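Pantothenate kinase (Coxiella burnetii, PDB 3TQC) catalyses the ATP-dependent phosphorylation of (R)-pantothenate to (R)-4'-phosphopantothenate, the first step of coenzyme A biosynthesis. Local coordinates at residues Phe19-Trp24 against Leu52-Glu57; Glu37-Lys42 against Lys113-Arg118; Tyr93-Ala98 against Phe229-Asp234; Pro120-Val125 against Pro197-Leu202. All blocks are in the same frame, centred on the assembly; numbering follows the deposited sequence.

Interaction 1: residues Phe19-Trp24 against Leu52-Glu57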
loop_
_atom_site.group_PDB
_atom_site.type_symbol
_atom_site.label_atom_id
_atom_site.label_comp_id
_atom_site.label_asym_id
_atom_site.label_seq_id
_atom_site.Cartn_x
_atom_site.Cartn_y
_atom_site.Cartn_z
ATOM N N PHE B 19 18.926 4.437 11.143
ATOM C CA PHE B 19 19.692 5.531 11.757
ATOM C C PHE B 19 19.592 5.465 13.271
ATOM O O PHE B 19 18.497 5.429 13.811
ATOM C CB PHE B 19 19.123 6.906 11.368
ATOM C CG PHE B 19 18.946 7.121 9.905
ATOM C CD1 PHE B 19 19.868 7.871 9.189
ATOM C CD2 PHE B 19 17.828 6.637 9.251
ATOM C CE1 PHE B 19 19.683 8.110 7.818
ATOM C CE2 PHE B 19 17.637 6.862 7.881
ATOM C CZ PHE B 19 18.565 7.585 7.164
ATOM N N ASN B 20 20.710 5.471 13.968
ATOM C CA ASN B 20 20.674 5.829 15.380
ATOM C C ASN B 20 20.612 7.364 15.450
ATOM O O ASN B 20 20.571 8.047 14.421
ATOM C CB ASN B 20 21.879 5.270 16.130
ATOM C CG ASN B 20 23.201 5.844 15.639
ATOM O OD1 ASN B 20 23.249 6.930 15.057
ATOM N ND2 ASN B 20 24.279 5.106 15.871
ATOM N N ARG B 21 20.617 7.910 16.651
ATOM C CA ARG B 21 20.485 9.348 16.807
ATOM C C ARG B 21 21.625 10.134 16.147
ATOM O O ARG B 21 21.381 11.156 15.507
ATOM C CB ARG B 21 20.378 9.719 18.286
ATOM C CG ARG B 21 19.242 10.674 18.512
ATOM C CD ARG B 21 19.294 11.258 19.877
ATOM N NE ARG B 21 18.803 12.633 19.853
ATOM C CZ ARG B 21 17.531 13.002 19.934
ATOM N NH1 ARG B 21 16.556 12.102 20.042
ATOM N NH2 ARG B 21 17.240 14.298 19.917
ATOM N N GLN B 22 22.859 9.664 16.305
ATOM C CA GLN B 22 24.014 10.316 15.665
ATOM C C GLN B 22 23.807 10.353 14.154
ATOM O O GLN B 22 23.998 11.389 13.505
ATOM C CB GLN B 22 25.331 9.591 16.003
ATOM C CG GLN B 22 26.615 10.374 15.688
ATOM C CD GLN B 22 27.048 10.330 14.205
ATOM O OE1 GLN B 22 26.895 9.308 13.510
ATOM N NE2 GLN B 22 27.604 11.442 13.725
ATOM N N GLN B 23 23.410 9.222 13.597
ATOM C CA GLN B 23 23.283 9.112 12.151
ATOM C C GLN B 23 22.188 10.040 11.649
ATOM O O GLN B 23 22.363 10.719 10.652
ATOM C CB GLN B 23 23.019 7.664 11.750
ATOM C CG GLN B 23 24.284 6.845 11.607
ATOM C CD GLN B 23 24.059 5.362 11.823
ATOM O OE1 GLN B 23 22.965 4.931 12.190
ATOM N NE2 GLN B 23 25.110 4.571 11.615
ATOM N N TRP B 24 21.072 10.088 12.367
ATOM C CA TRP B 24 19.982 10.990 12.008
ATOM C C TRP B 24 20.424 12.458 12.017
ATOM O O TRP B 24 19.968 13.243 11.179
ATOM C CB TRP B 24 18.786 10.792 12.943
ATOM C CG TRP B 24 17.588 11.534 12.487
ATOM C CD1 TRP B 24 17.085 12.682 13.016
ATOM C CD2 TRP B 24 16.757 11.206 11.367
ATOM N NE1 TRP B 24 15.977 13.074 12.310
ATOM C CE2 TRP B 24 15.768 12.195 11.281
ATOM C CE3 TRP B 24 16.771 10.184 10.418
ATOM C CZ2 TRP B 24 14.793 12.186 10.298
ATOM C CZ3 TRP B 24 15.798 10.166 9.451
ATOM C CH2 TRP B 24 14.819 11.158 9.395
ATOM N N LEU B 52 12.784 21.611 22.868
ATOM C CA LEU B 52 13.438 22.287 21.757
ATOM C C LEU B 52 14.472 21.391 21.074
ATOM O O LEU B 52 14.594 21.372 19.857
ATOM C CB LEU B 52 14.113 23.561 22.283
ATOM C CG LEU B 52 14.921 24.392 21.294
ATOM C CD1 LEU B 52 14.045 24.792 20.117
ATOM C CD2 LEU B 52 15.506 25.611 21.980
ATOM N N LYS B 53 15.217 20.657 21.894
ATOM C CA LYS B 53 16.270 19.774 21.429
ATOM C C LYS B 53 15.716 18.739 20.486
ATOM O O LYS B 53 16.179 18.612 19.347
ATOM C CB LYS B 53 16.936 19.088 22.624
ATOM C CG LYS B 53 18.123 18.246 22.266
ATOM C CD LYS B 53 18.792 17.668 23.510
ATOM C CE LYS B 53 19.951 16.793 23.108
ATOM N NZ LYS B 53 20.979 17.602 22.417
ATOM N N GLU B 54 14.705 18.024 20.962
ATOM C CA GLU B 54 14.111 16.919 20.221
ATOM C C GLU B 54 13.444 17.405 18.938
ATOM O O GLU B 54 13.569 16.758 17.897
ATOM C CB GLU B 54 13.107 16.175 21.120
ATOM C CG GLU B 54 12.472 14.943 20.522
ATOM C CD GLU B 54 13.393 13.726 20.443
ATOM O OE1 GLU B 54 14.551 13.790 20.876
ATOM O OE2 GLU B 54 12.936 12.700 19.915
ATOM N N VAL B 55 12.754 18.543 19.011
ATOM C CA VAL B 55 12.155 19.152 17.827
ATOM C C VAL B 55 13.228 19.539 16.827
ATOM O O VAL B 55 13.090 19.275 15.624
ATOM C CB VAL B 55 11.377 20.448 18.151
ATOM C CG1 VAL B 55 10.946 21.127 16.858
ATOM C CG2 VAL B 55 10.175 20.168 19.021
ATOM N N THR B 56 14.291 20.177 17.309
ATOM C CA THR B 56 15.330 20.642 16.424
ATOM C C THR B 56 16.079 19.469 15.782
ATOM O O THR B 56 16.345 19.489 14.590
ATOM C CB THR B 56 16.341 21.562 17.131
ATOM O OG1 THR B 56 15.655 22.673 17.718
ATOM C CG2 THR B 56 17.361 22.084 16.133
ATOM N N GLU B 57 16.403 18.455 16.581
ATOM C CA GLU B 57 17.306 17.398 16.154
ATOM C C GLU B 57 16.573 16.307 15.383
ATOM O O GLU B 57 17.134 15.758 14.453
ATOM C CB GLU B 57 18.063 16.795 17.349
ATOM C CG GLU B 57 19.171 17.686 17.931
ATOM C CD GLU B 57 19.851 17.059 19.164
ATOM O OE1 GLU B 57 19.547 15.885 19.487
ATOM O OE2 GLU B 57 20.681 17.732 19.810
#

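Interaction 2: residues Glu37-Lys42 against Lys113-Arg118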
loop_
_atom_site.group_PDB
_atom_site.type_symbol
_atom_site.label_atom_id
_atom_site.label_comp_id
_atom_site.label_asym_id
_atom_site.label_seq_id
_atom_site.Cartn_x
_atom_site.Cartn_y
_atom_site.Cartn_z
ATOM N N GLU B 37 11.310 31.862 14.458
ATOM C CA GLU B 37 10.300 32.391 15.357
ATOM C C GLU B 37 8.905 31.924 14.929
ATOM O O GLU B 37 8.090 31.579 15.778
ATOM C CB GLU B 37 10.356 33.915 15.405
ATOM C CG GLU B 37 9.573 34.511 16.562
ATOM C CD GLU B 37 9.550 36.028 16.536
ATOM O OE1 GLU B 37 10.142 36.625 15.599
ATOM O OE2 GLU B 37 8.941 36.625 17.457
ATOM N N SER B 38 8.640 31.900 13.622
ATOM C CA SER B 38 7.369 31.380 13.111
ATOM C C SER B 38 7.137 29.921 13.509
ATOM O O SER B 38 6.031 29.571 13.910
ATOM C CB SER B 38 7.286 31.518 11.591
ATOM O OG SER B 38 6.136 30.867 11.079
ATOM N N ASP B 39 8.170 29.082 13.405
ATOM C CA ASP B 39 8.082 27.678 13.860
ATOM C C ASP B 39 7.718 27.658 15.329
ATOM O O ASP B 39 6.794 26.953 15.725
ATOM C CB ASP B 39 9.417 26.920 13.757
ATOM C CG ASP B 39 9.822 26.590 12.352
ATOM O OD1 ASP B 39 8.956 26.471 11.455
ATOM O OD2 ASP B 39 11.041 26.418 12.150
ATOM N N LEU B 40 8.498 28.397 16.121
ATOM C CA LEU B 40 8.318 28.466 17.574
ATOM C C LEU B 40 6.875 28.834 17.934
ATOM O O LEU B 40 6.261 28.191 18.788
ATOM C CB LEU B 40 9.309 29.465 18.216
ATOM C CG LEU B 40 10.655 28.894 18.707
ATOM C CD1 LEU B 40 11.424 28.199 17.615
ATOM C CD2 LEU B 40 11.513 29.976 19.322
ATOM N N ASP B 41 6.341 29.854 17.264
ATOM C CA ASP B 41 4.943 30.248 17.439
ATOM C C ASP B 41 3.960 29.091 17.132
ATOM O O ASP B 41 3.081 28.801 17.943
ATOM C CB ASP B 41 4.625 31.479 16.574
ATOM C CG ASP B 41 3.137 31.773 16.494
ATOM O OD1 ASP B 41 2.419 31.086 15.724
ATOM O OD2 ASP B 41 2.690 32.704 17.190
ATOM N N LYS B 42 4.115 28.446 15.976
ATOM C CA LYS B 42 3.228 27.332 15.577
ATOM C C LYS B 42 3.334 26.111 16.501
ATOM O O LYS B 42 2.372 25.381 16.671
ATOM C CB LYS B 42 3.502 26.893 14.134
ATOM C CG LYS B 42 3.098 27.918 13.110
ATOM C CD LYS B 42 2.972 27.345 11.714
ATOM C CE LYS B 42 2.717 28.458 10.708
ATOM N NZ LYS B 42 2.722 27.920 9.330
ATOM N N LYS B 113 2.801 18.887 11.677
ATOM C CA LYS B 113 1.874 19.821 11.034
ATOM C C LYS B 113 2.469 21.218 11.057
ATOM O O LYS B 113 2.502 21.882 10.027
ATOM C CB LYS B 113 0.490 19.817 11.692
ATOM C CG LYS B 113 -0.438 21.001 11.286
ATOM C CD LYS B 113 -1.746 20.943 12.087
ATOM C CE LYS B 113 -2.781 22.026 11.696
ATOM N NZ LYS B 113 -2.150 23.371 11.543
ATOM N N ALA B 114 2.955 21.649 12.215
ATOM C CA ALA B 114 3.611 22.941 12.325
ATOM C C ALA B 114 4.854 23.031 11.439
ATOM O O ALA B 114 5.010 23.999 10.720
ATOM C CB ALA B 114 3.969 23.251 13.773
ATOM N N LEU B 115 5.711 22.015 11.479
ATOM C CA LEU B 115 6.974 22.041 10.747
ATOM C C LEU B 115 6.810 21.880 9.245
ATOM O O LEU B 115 7.431 22.601 8.483
ATOM C CB LEU B 115 7.922 20.955 11.258
ATOM C CG LEU B 115 8.471 21.171 12.672
ATOM C CD1 LEU B 115 9.387 19.997 13.068
ATOM C CD2 LEU B 115 9.204 22.466 12.760
ATOM N N LEU B 116 5.981 20.938 8.813
ATOM C CA LEU B 116 5.769 20.751 7.387
ATOM C C LEU B 116 5.222 22.010 6.722
ATOM O O LEU B 116 5.499 22.251 5.555
ATOM C CB LEU B 116 4.853 19.570 7.104
ATOM C CG LEU B 116 5.516 18.199 7.298
ATOM C CD1 LEU B 116 4.504 17.093 7.182
ATOM C CD2 LEU B 116 6.607 18.016 6.271
ATOM N N SER B 117 4.484 22.824 7.469
ATOM C CA SER B 117 3.835 23.989 6.912
ATOM C C SER B 117 4.826 25.126 6.607
ATOM O O SER B 117 4.492 26.040 5.877
ATOM C CB SER B 117 2.725 24.476 7.850
ATOM O OG SER B 117 3.221 25.345 8.839
ATOM N N ARG B 118 6.039 25.062 7.158
ATOM C CA ARG B 118 7.054 26.101 6.925
ATOM C C ARG B 118 7.566 26.176 5.491
ATOM O O ARG B 118 8.112 27.202 5.099
ATOM C CB ARG B 118 8.254 25.911 7.868
ATOM C CG ARG B 118 9.267 24.855 7.402
ATOM C CD ARG B 118 10.086 24.254 8.570
ATOM N NE ARG B 118 10.891 25.239 9.307
ATOM C CZ ARG B 118 12.126 25.628 8.988
ATOM N NH1 ARG B 118 12.740 25.174 7.901
ATOM N NH2 ARG B 118 12.748 26.509 9.760
HETATM O O HOH W 1 6.361 26.245 11.192
#

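Interaction 3: residues Tyr93-Ala98 against Phe229-Asp234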
loop_
_atom_site.group_PDB
_atom_site.type_symbol
_atom_site.label_atom_id
_atom_site.label_comp_id
_atom_site.label_asym_id
_atom_site.label_seq_id
_atom_site.Cartn_x
_atom_site.Cartn_y
_atom_site.Cartn_z
ATOM N N TYR B 93 -1.082 15.320 -0.562
ATOM C CA TYR B 93 -0.191 14.269 -0.154
ATOM C C TYR B 93 -0.606 13.891 1.264
ATOM O O TYR B 93 -0.741 14.767 2.099
ATOM C CB TYR B 93 1.241 14.785 -0.176
ATOM C CG TYR B 93 2.255 13.692 -0.074
ATOM C CD1 TYR B 93 2.783 13.110 -1.205
ATOM C CD2 TYR B 93 2.699 13.241 1.167
ATOM C CE1 TYR B 93 3.707 12.106 -1.111
ATOM C CE2 TYR B 93 3.606 12.235 1.269
ATOM C CZ TYR B 93 4.126 11.677 0.127
ATOM O OH TYR B 93 5.048 10.666 0.224
ATOM N N ILE B 94 -0.839 12.611 1.525
ATOM C CA ILE B 94 -1.318 12.183 2.836
ATOM C C ILE B 94 -0.290 11.319 3.527
ATOM O O ILE B 94 0.134 10.300 2.984
ATOM C CB ILE B 94 -2.622 11.403 2.750
ATOM C CG1 ILE B 94 -3.697 12.227 2.029
ATOM C CG2 ILE B 94 -3.092 11.039 4.141
ATOM C CD1 ILE B 94 -5.125 11.739 2.293
ATOM N N ILE B 95 0.091 11.728 4.731
ATOM C CA ILE B 95 1.081 11.032 5.520
ATOM C C ILE B 95 0.373 10.356 6.697
ATOM O O ILE B 95 -0.312 11.017 7.470
ATOM C CB ILE B 95 2.136 12.005 6.054
ATOM C CG1 ILE B 95 2.906 12.653 4.899
ATOM C CG2 ILE B 95 3.119 11.304 6.993
ATOM C CD1 ILE B 95 3.734 13.900 5.346
ATOM N N GLY B 96 0.543 9.051 6.831
ATOM C CA GLY B 96 -0.101 8.291 7.888
ATOM C C GLY B 96 0.780 8.249 9.111
ATOM O O GLY B 96 1.997 8.124 8.995
ATOM N N ILE B 97 0.182 8.393 10.293
ATOM C CA ILE B 97 0.916 8.188 11.526
ATOM C C ILE B 97 0.179 7.173 12.374
ATOM O O ILE B 97 -0.972 7.393 12.771
ATOM C CB ILE B 97 1.097 9.466 12.312
ATOM C CG1 ILE B 97 1.810 10.527 11.483
ATOM C CG2 ILE B 97 1.941 9.200 13.573
ATOM C CD1 ILE B 97 2.093 11.756 12.299
ATOM N N ALA B 98 0.834 6.046 12.622
ATOM C CA ALA B 98 0.244 4.931 13.350
ATOM C C ALA B 98 1.105 4.631 14.580
ATOM O O ALA B 98 2.208 5.154 14.721
ATOM C CB ALA B 98 0.165 3.721 12.447
ATOM N N PHE B 229 2.529 7.898 2.361
ATOM C CA PHE B 229 3.670 7.669 3.217
ATOM C C PHE B 229 3.131 7.419 4.605
ATOM O O PHE B 229 2.148 8.034 5.001
ATOM C CB PHE B 229 4.524 8.920 3.217
ATOM C CG PHE B 229 5.872 8.744 3.831
ATOM C CD1 PHE B 229 6.990 8.578 3.037
ATOM C CD2 PHE B 229 6.033 8.789 5.205
ATOM C CE1 PHE B 229 8.259 8.425 3.617
ATOM C CE2 PHE B 229 7.280 8.635 5.785
ATOM C CZ PHE B 229 8.389 8.454 4.998
ATOM N N SER B 230 3.761 6.537 5.357
ATOM C CA SER B 230 3.328 6.308 6.730
ATOM C C SER B 230 4.496 6.214 7.671
ATOM O O SER B 230 5.546 5.677 7.318
ATOM C CB SER B 230 2.505 5.033 6.826
ATOM O OG SER B 230 3.240 3.964 6.293
ATOM N N LEU B 231 4.288 6.759 8.868
ATOM C CA LEU B 231 5.215 6.666 9.983
ATOM C C LEU B 231 4.569 5.754 10.989
ATOM O O LEU B 231 3.368 5.839 11.213
ATOM C CB LEU B 231 5.399 8.015 10.675
ATOM C CG LEU B 231 6.183 9.166 10.052
ATOM C CD1 LEU B 231 5.410 9.815 8.915
ATOM C CD2 LEU B 231 6.482 10.186 11.139
ATOM N N PHE B 232 5.356 4.904 11.619
ATOM C CA PHE B 232 4.869 4.148 12.756
ATOM C C PHE B 232 5.713 4.588 13.946
ATOM O O PHE B 232 6.930 4.567 13.862
ATOM C CB PHE B 232 4.972 2.650 12.511
ATOM C CG PHE B 232 4.374 1.798 13.608
ATOM C CD1 PHE B 232 3.129 1.219 13.453
ATOM C CD2 PHE B 232 5.081 1.550 14.773
ATOM C CE1 PHE B 232 2.591 0.426 14.441
ATOM C CE2 PHE B 232 4.555 0.760 15.762
ATOM C CZ PHE B 232 3.294 0.200 15.597
ATOM N N VAL B 233 5.062 5.030 15.020
ATOM C CA VAL B 233 5.769 5.385 16.252
ATOM C C VAL B 233 5.748 4.158 17.182
ATOM O O VAL B 233 4.681 3.617 17.472
ATOM C CB VAL B 233 5.136 6.609 16.923
ATOM C CG1 VAL B 233 5.905 6.974 18.200
ATOM C CG2 VAL B 233 5.086 7.785 15.912
ATOM N N ASP B 234 6.928 3.727 17.621
ATOM C CA ASP B 234 7.117 2.436 18.289
ATOM C C ASP B 234 7.837 2.645 19.606
ATOM O O ASP B 234 8.649 3.556 19.753
ATOM C CB ASP B 234 7.953 1.503 17.387
ATOM C CG ASP B 234 8.017 0.047 17.895
ATOM O OD1 ASP B 234 6.984 -0.537 18.312
ATOM O OD2 ASP B 234 9.120 -0.541 17.838
#

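Interaction 4: residues Pro120-Val125 against Pro197-Leu202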
loop_
_atom_site.group_PDB
_atom_site.type_symbol
_atom_site.label_atom_id
_atom_site.label_comp_id
_atom_site.label_asym_id
_atom_site.label_seq_id
_atom_site.Cartn_x
_atom_site.Cartn_y
_atom_site.Cartn_z
ATOM N N PRO B 120 7.278 26.587 1.500
ATOM C CA PRO B 120 6.310 27.275 0.660
ATOM C C PRO B 120 5.668 26.415 -0.431
ATOM O O PRO B 120 4.679 26.843 -1.010
ATOM C CB PRO B 120 7.129 28.439 0.056
ATOM C CG PRO B 120 8.520 27.982 0.087
ATOM C CD PRO B 120 8.639 27.144 1.333
ATOM N N ASP B 121 6.205 25.233 -0.723
ATOM C CA ASP B 121 5.518 24.313 -1.641
ATOM C C ASP B 121 4.335 23.621 -0.994
ATOM O O ASP B 121 3.520 23.043 -1.694
ATOM C CB ASP B 121 6.461 23.243 -2.211
ATOM C CG ASP B 121 7.377 23.788 -3.305
ATOM O OD1 ASP B 121 7.147 24.925 -3.768
ATOM O OD2 ASP B 121 8.330 23.077 -3.694
ATOM N N HIS B 122 4.246 23.651 0.330
ATOM C CA HIS B 122 3.152 22.981 1.001
ATOM C C HIS B 122 2.817 23.568 2.361
ATOM O O HIS B 122 2.863 22.887 3.368
ATOM C CB HIS B 122 3.416 21.479 1.066
ATOM C CG HIS B 122 4.763 21.108 1.585
ATOM N ND1 HIS B 122 5.106 21.221 2.918
ATOM C CD2 HIS B 122 5.841 20.582 0.960
ATOM C CE1 HIS B 122 6.347 20.798 3.082
ATOM N NE2 HIS B 122 6.816 20.407 1.911
ATOM N N PRO B 123 2.432 24.853 2.384
ATOM C CA PRO B 123 2.151 25.529 3.645
ATOM C C PRO B 123 0.849 25.086 4.293
ATOM O O PRO B 123 0.654 25.340 5.482
ATOM C CB PRO B 123 2.034 26.994 3.220
ATOM C CG PRO B 123 1.440 26.920 1.872
ATOM C CD PRO B 123 2.054 25.695 1.233
ATOM N N ASN B 124 -0.039 24.453 3.524
ATOM C CA ASN B 124 -1.354 24.078 4.036
ATOM C C ASN B 124 -1.354 22.638 4.489
ATOM O O ASN B 124 -1.332 21.718 3.674
ATOM C CB ASN B 124 -2.435 24.333 2.994
ATOM C CG ASN B 124 -2.607 25.804 2.710
ATOM O OD1 ASN B 124 -2.495 26.626 3.616
ATOM N ND2 ASN B 124 -2.871 26.151 1.451
ATOM N N VAL B 125 -1.333 22.451 5.803
ATOM C CA VAL B 125 -1.183 21.120 6.358
ATOM C C VAL B 125 -2.279 20.849 7.356
ATOM O O VAL B 125 -2.491 21.646 8.260
ATOM C CB VAL B 125 0.196 20.951 7.007
ATOM C CG1 VAL B 125 0.441 19.478 7.386
ATOM C CG2 VAL B 125 1.268 21.443 6.039
ATOM N N PRO B 197 -5.862 20.720 1.348
ATOM C CA PRO B 197 -4.580 21.256 1.771
ATOM C C PRO B 197 -3.491 20.577 0.950
ATOM O O PRO B 197 -3.778 19.708 0.128
ATOM C CB PRO B 197 -4.489 20.808 3.217
ATOM C CG PRO B 197 -5.207 19.495 3.223
ATOM C CD PRO B 197 -6.334 19.650 2.257
ATOM N N ASP B 198 -2.250 20.961 1.162
ATOM C CA ASP B 198 -1.169 20.347 0.434
ATOM C C ASP B 198 -0.838 19.006 1.053
ATOM O O ASP B 198 -0.429 18.079 0.365
ATOM C CB ASP B 198 0.040 21.269 0.474
ATOM C CG ASP B 198 -0.247 22.593 -0.165
ATOM O OD1 ASP B 198 -0.478 22.582 -1.405
ATOM O OD2 ASP B 198 -0.270 23.616 0.573
ATOM N N ILE B 199 -1.014 18.921 2.368
ATOM C CA ILE B 199 -0.680 17.724 3.121
ATOM C C ILE B 199 -1.768 17.435 4.134
ATOM O O ILE B 199 -2.289 18.353 4.793
ATOM C CB ILE B 199 0.658 17.886 3.859
ATOM C CG1 ILE B 199 1.802 18.125 2.850
ATOM C CG2 ILE B 199 0.914 16.682 4.764
ATOM C CD1 ILE B 199 3.155 18.503 3.512
ATOM N N VAL B 200 -2.138 16.159 4.229
ATOM C CA VAL B 200 -2.997 15.695 5.285
ATOM C C VAL B 200 -2.178 14.731 6.106
ATOM O O VAL B 200 -1.578 13.798 5.566
ATOM C CB VAL B 200 -4.235 14.960 4.730
ATOM C CG1 VAL B 200 -5.046 14.352 5.873
ATOM C CG2 VAL B 200 -5.080 15.920 3.876
ATOM N N ILE B 201 -2.108 14.960 7.409
ATOM C CA ILE B 201 -1.462 14.009 8.286
ATOM C C ILE B 201 -2.594 13.201 8.876
ATOM O O ILE B 201 -3.451 13.742 9.556
ATOM C CB ILE B 201 -0.629 14.693 9.385
ATOM C CG1 ILE B 201 0.588 15.395 8.773
ATOM C CG2 ILE B 201 -0.171 13.673 10.440
ATOM C CD1 ILE B 201 1.269 16.369 9.709
ATOM N N LEU B 202 -2.604 11.905 8.600
ATOM C CA LEU B 202 -3.667 11.021 9.070
ATOM C C LEU B 202 -3.145 10.193 10.233
ATOM O O LEU B 202 -2.311 9.316 10.042
ATOM C CB LEU B 202 -4.131 10.119 7.925
ATOM C CG LEU B 202 -5.262 9.138 8.243
ATOM C CD1 LEU B 202 -6.521 9.883 8.677
ATOM C CD2 LEU B 202 -5.530 8.234 7.045
#

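Interaction 1: residues Phe19-Trp24 against Leu52-Glu57
Arg21 meets Glu54 and Glu57 in a salt-bridge network that ties the short helix 21-25, started by a capping box, to the first turns of the long helix 52-84. The edge of its guanidinium receives both carboxylates. NH1 and NH2 of Arg21 converge end-on upon a single oxygen, Glu54 OE1, with NH1 at 2.8 Å on its syn side. NH2 of Arg21 also gives a nearly straight bond (166°) to Glu57 OE1, here on the anti side, and the carboxylate of Glu57 is turned 58° from the guanidinium plane. The other oxygen, Glu57 OE2, takes Lys53 NZ at 2.6 Å, so Glu57 lies between two cations of the network. Glu54 reaches the arginine through a bend at chi2 (74°), while its OE2 accepts from Ile313 N of the sheet; Arg21 NH1 in turn binds Ile313 O.

Asn20 and Gln23 exchange side-chain-to-backbone bonds: Asn20 OD1 caps Gln23 N at 2.7 Å, and Gln23 OE1 accepts from Asn20 N. Beyond the ionic bonds the contact is slight: Trp24, packed also on Leu84 of the second subunit, turns its indole edge to the long helix, CD1 of Trp24 lying 3.4 Å from Glu57 O.

Interaction 2: residues Glu37-Lys42 against Lys113-Arg118
Asp39 and Arg118 face each other with their flat groups inclined by 36°, and the carboxylate comes to the NE-side edge of the guanidinium. The grip is side-on and bidentate: Arg118 NE reaches Asp39 OD1 at 3.1 Å and Arg118 NH2 reaches Asp39 OD2 at 2.9 Å, with NE also shared by OD2. Both oxygens are met on their syn sides. A bend at chi3 (-61°) brings NE and NH2 to the carboxylate. Asp39 OD2 has a further donor in Thr36 N, and a water links Asp39 OD1 to Ala114 O, giving this buried carboxylate several partners that would probably stabilise its charged form.

One turn on, Lys42 lies along the end of the other helix with its chain extended beyond CG. Its base packs CB against Ala114 CB at 3.7 Å, and its tip brings NZ to Ser117 OG at 2.7 Å. That hydroxyl donates to Ala114 O, so serine and water meet the same carbonyl. Helix 37-42 is thus held by a bidentate salt bridge and hydrogen bonds at the C-terminal end of helix 105-116, the helix that follows the P-loop in this P-loop NTPase fold.

Interaction 3: residues Tyr93-Ala98 against Phe229-Asp234
Gly96 N donates to Phe229 O at 2.6 Å, a nearly straight bond (170°) lying in the carbonyl plane. The carbonyl of the same residue turns to the same strand, Gly96 O accepting from Leu231 N at 2.7 Å. The ladder continues through Ala98, whose N binds Leu231 O and whose O receives Val233 N, both at 2.9 Å; at the opposite end Phe229 N reaches Ile94 O by a weak bond. This is the parallel pairing of neighbouring strands at the centre of the P-loop NTPase core sheet, with strand 93-99 running into the nucleotide-binding loop.

Ile95, Ile97 and Leu231 project to the face occupied by helix 105-116, where Ile97 touches Lys105 of the ATP site and Leu231 packs on Leu112. Ile95 CG2, placed anti to the backbone N by a chi1 of -63°, lies against Leu231 CD1, at a spacing short enough to be doubtful in detail. Farther along, Ile97 CG2 and Val233 CG2 lie side by side. On the reverse face Ala98 CB meets Phe232 CD1 at 4.0 Å, and Ala98 O sits over one face of that ring. Ser230 OG, also here, bonds to Gln302. Tyr93 OH rests 3.5 Å from Phe229 CB.

Interaction 4: residues Pro120-Val125 against Pro197-Leu202
Val125 pairs with Ile199 in a parallel beta bridge where the outermost strand 125-129 joins strand 199-203 of the P-loop NTPase core sheet. The packed part of the contact lies on the face turned to helix 105-116. Val125 and Ile199 stand side by side there, pointing the same way, and Val125 CG1 reaches Ile199 CG2 at 3.9 Å; the same methyl also touches Ile201 CD1. Next to them the imidazole of His122 is covered on one face by the end methyl of Ile199. The contact is CH-pi, with CD1 of Ile199 3.8 Å from the centroid of the His122 ring and 30° off its normal. A chi1 of 50° sets His122 CG between the backbone N and the carbonyl carbon, lifting the ring beside the isoleucine. Its far nitrogen, NE2, bonds to Ser67 OG on helix 52-84, and ND1 has a weak bond to Leu116 O, so both ring nitrogens are engaged within the fold.

On the outer side the solvent-exposed Pro123 and Asn124 meet the buried Pro197 and the partly exposed Asp198, and here polar bonds predominate. The amide of Asn124 and the carboxylate of Asp198 are almost coplanar, 3° apart, yet the bond comes from the backbone: Asn124 N donates to the anti lone pair of Asp198 OD2 at 3.1 Å. The other carboxylate oxygen, OD1, forms a salt bridge with Lys90. In return Asn124 O is gripped by two successive amides, Asp198 N at 2.8 Å and Ile199 N at 3.1 Å, the latter nearly along the C=O axis.

Interaction 3 is the buried centre of the structure, a backbone ladder with aliphatic packing, and interaction 4 continues the same sheet toward its edge, where the ladder gives way to loop bonds and exposed residues. Strands 93-99 and 199-203 are neighbours, so the two contacts join directly. Interactions 1 and 2 instead attach short N-terminal helices by salt bridges, the first at a partly buried site bordering the second subunit, the second buried. Helix 105-116 connects the set: its Leu115 in interaction 2 touches Val55 of interaction 1, while Leu116 packs on Ile95 of interaction 3 and its carbonyl approaches His122 of interaction 4.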